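Local coordinates for protein putative ABC transporter (Thermobispora bispora, PDB 4PE6) that probably binds a carbohydrate or related polyol acid as the solute-binding component of an ABC transporter, at residues A[26-29]-A[33-36]. Numbering follows the deposited sequence.
Sequences GFIG and RQTM. With LTH ((2R,3S)-2,3,4-trihydroxybutanoic acid), chain C.
Arg33 lies along the backbone of Phe27, and this is the tightly packed, buried part of the contact. Arg33 CG lies 3.1 Å from Phe27 O. CB of Phe27 sits over one face of the guanidinium, 3.7 Å from Arg33 NH1. A bend at chi2 (-71°) turns the Arg33 chain along the loop, and NE then faces the bound trihydroxybutanoic acid. From there Arg33 NE donates to the carboxylate oxygen O and to the hydroxyl O2 of the ligand, each at 3.0 Å. NH2 adds a weak bond to the same O2. NH1 bonds to Asn25 OD1, and together with the ligand bonds this holds the guanidinium in its rotation. A leucine in place of Arg33 would probably leave the ligand carboxylate without this positive partner and Asn25 OD1 without this donor. The Ile28 side is looser and nearer solvent. Here the exposed Gln34 crosses Ile28 at about a right angle. Gln34 CG lies 3.7 Å from Ile28 CD1, and Gln34 NE2 donates to Ile28 O at 2.9 Å. The contact packs the loop after strand 20-25 against the start of helix 31-49, where Arg33 lines the ligand pocket of the periplasmic-binding-protein fold.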
ATOM      1  N   GLY A  26      -8.615   6.667  -4.331  1.00 16.45           N
ATOM      2  CA  GLY A  26      -8.332   8.018  -3.869  1.00 17.07           C
ATOM      3  C   GLY A  26      -6.995   8.644  -4.281  1.00 17.08           C
ATOM      4  O   GLY A  26      -6.847   9.833  -4.190  1.00 17.84           O
ATOM      5  N   PHE A  27      -6.035   7.857  -4.757  1.00 16.53           N
ATOM      6  CA  PHE A  27      -4.737   8.388  -5.133  1.00 16.80           C
ATOM      7  C   PHE A  27      -4.081   7.436  -6.092  1.00 16.60           C
ATOM      8  O   PHE A  27      -4.016   6.247  -5.818  1.00 15.96           O
ATOM      9  CB  PHE A  27      -3.820   8.589  -3.907  1.00 16.79           C
ATOM     10  CG  PHE A  27      -2.466   9.160  -4.258  1.00 17.17           C
ATOM     11  CD1 PHE A  27      -2.363  10.424  -4.847  1.00 17.95           C
ATOM     12  CD2 PHE A  27      -1.302   8.454  -4.019  1.00 17.00           C
ATOM     13  CE1 PHE A  27      -1.127  10.954  -5.177  1.00 18.33           C
ATOM     14  CE2 PHE A  27      -0.060   8.989  -4.349  1.00 17.27           C
ATOM     15  CZ  PHE A  27       0.021  10.242  -4.932  1.00 18.01           C
ATOM     16  N   ILE A  28      -3.628   7.958  -7.233  1.00 17.18           N
ATOM     17  CA  ILE A  28      -3.016   7.136  -8.270  1.00 17.36           C
ATOM     18  C   ILE A  28      -1.558   7.532  -8.568  1.00 17.81           C
ATOM     19  O   ILE A  28      -0.875   6.876  -9.383  1.00 17.98           O
ATOM     20  CB  ILE A  28      -3.889   7.142  -9.555  1.00 18.00           C
ATOM     21  CG1 ILE A  28      -3.403   6.099 -10.573  1.00 18.31           C
ATOM     22  CG2 ILE A  28      -3.946   8.532 -10.175  1.00 19.13           C
ATOM     23  CD1 ILE A  28      -3.282   4.698 -10.009  1.00 17.49           C
ATOM     24  N   GLY A  29      -1.062   8.549  -7.867  1.00 17.99           N
ATOM     25  CA  GLY A  29       0.265   9.124  -8.129  1.00 18.44           C
ATOM     26  C   GLY A  29       1.470   8.418  -7.526  1.00 17.99           C
ATOM     27  O   GLY A  29       2.397   9.076  -7.070  1.00 18.39           O
ATOM     28  N   ARG A  33       0.156   2.126  -6.342  1.00 15.55           N
ATOM     29  CA  ARG A  33      -1.252   2.276  -6.681  1.00 15.65           C
ATOM     30  C   ARG A  33      -1.520   1.839  -8.117  1.00 16.80           C
ATOM     31  O   ARG A  33      -2.582   1.316  -8.425  1.00 16.14           O
ATOM     32  CB  ARG A  33      -1.703   3.715  -6.485  1.00 15.43           C
ATOM     33  CG  ARG A  33      -1.774   4.180  -5.040  1.00 15.15           C
ATOM     34  CD  ARG A  33      -2.931   3.556  -4.242  1.00 14.75           C
ATOM     35  NE  ARG A  33      -2.888   4.080  -2.883  1.00 14.66           N
ATOM     36  CZ  ARG A  33      -3.813   4.865  -2.306  1.00 14.77           C
ATOM     37  NH1 ARG A  33      -4.920   5.191  -2.908  1.00 14.80           N
ATOM     38  NH2 ARG A  33      -3.611   5.309  -1.080  1.00 15.09           N
ATOM     39  N   GLN A  34      -0.542   2.067  -8.982  1.00 18.71           N
ATOM     40  CA  GLN A  34      -0.647   1.607 -10.358  1.00 20.85           C
ATOM     41  C   GLN A  34      -0.630   0.082 -10.466  1.00 20.48           C
ATOM     42  O   GLN A  34      -1.389  -0.472 -11.238  1.00 21.01           O
ATOM     43  CB  GLN A  34       0.407   2.270 -11.225  1.00 23.63           C
ATOM     44  CG  GLN A  34      -0.061   3.666 -11.585  1.00 26.27           C
ATOM     45  CD  GLN A  34       1.052   4.614 -11.883  1.00 30.04           C
ATOM     46  OE1 GLN A  34       2.084   4.230 -12.427  1.00 33.37           O
ATOM     47  NE2 GLN A  34       0.853   5.877 -11.526  1.00 31.90           N
ATOM     48  N   THR A  35       0.171  -0.588  -9.650  1.00 19.67           N
ATOM     49  CA  THR A  35       0.151  -2.038  -9.623  1.00 19.48           C
ATOM     50  C   THR A  35      -1.183  -2.514  -9.029  1.00 18.60           C
ATOM     51  O   THR A  35      -1.787  -3.485  -9.509  1.00 18.39           O
ATOM     52  CB  THR A  35       1.344  -2.609  -8.847  1.00 19.80           C
ATOM     53  OG1 THR A  35       2.551  -2.337  -9.564  1.00 20.28           O
ATOM     54  CG2 THR A  35       1.203  -4.119  -8.674  1.00 20.24           C
HETATM   55  N   MSE A  36      -1.660  -1.818  -8.002  0.50 17.38           N
HETATM   56  CA  MSE A  36      -2.923  -2.194  -7.365  0.50 16.69           C
HETATM   57  C   MSE A  36      -4.056  -2.183  -8.360  0.50 16.81           C
HETATM   58  O   MSE A  36      -4.874  -3.097  -8.378  0.50 16.62           O
HETATM   59  CB  MSE A  36      -3.168  -1.242  -6.194  0.50 16.08           C
HETATM   60  CG  MSE A  36      -4.609  -1.342  -5.757  0.50 15.58           C
HETATM   61 SE   MSE A  36      -4.954   0.159  -4.544  0.50 15.41          SE
HETATM   62  CE  MSE A  36      -5.643   1.305  -5.979  0.50 15.48           C
TER
HETATM   63  O1  LTH C 401       1.720   2.955  -1.041  1.00 23.17           O
HETATM   64  C1  LTH C 401       0.467   3.235  -1.101  1.00 19.98           C
HETATM   65  O   LTH C 401      -0.075   4.014  -1.914  1.00 18.42           O
HETATM   66  C2  LTH C 401      -0.495   2.480  -0.150  1.00 17.06           C
HETATM   67  O2  LTH C 401      -1.858   2.950  -0.307  1.00 16.65           O
HETATM   68  C3  LTH C 401      -0.115   2.667   1.304  1.00 17.81           C
HETATM   69  O3  LTH C 401      -0.129   4.055   1.633  1.00 17.79           O
HETATM   70  C4  LTH C 401      -1.152   1.945   2.186  1.00 17.90           C
HETATM   71  O4  LTH C 401      -1.017   0.531   1.889  1.00 16.32           O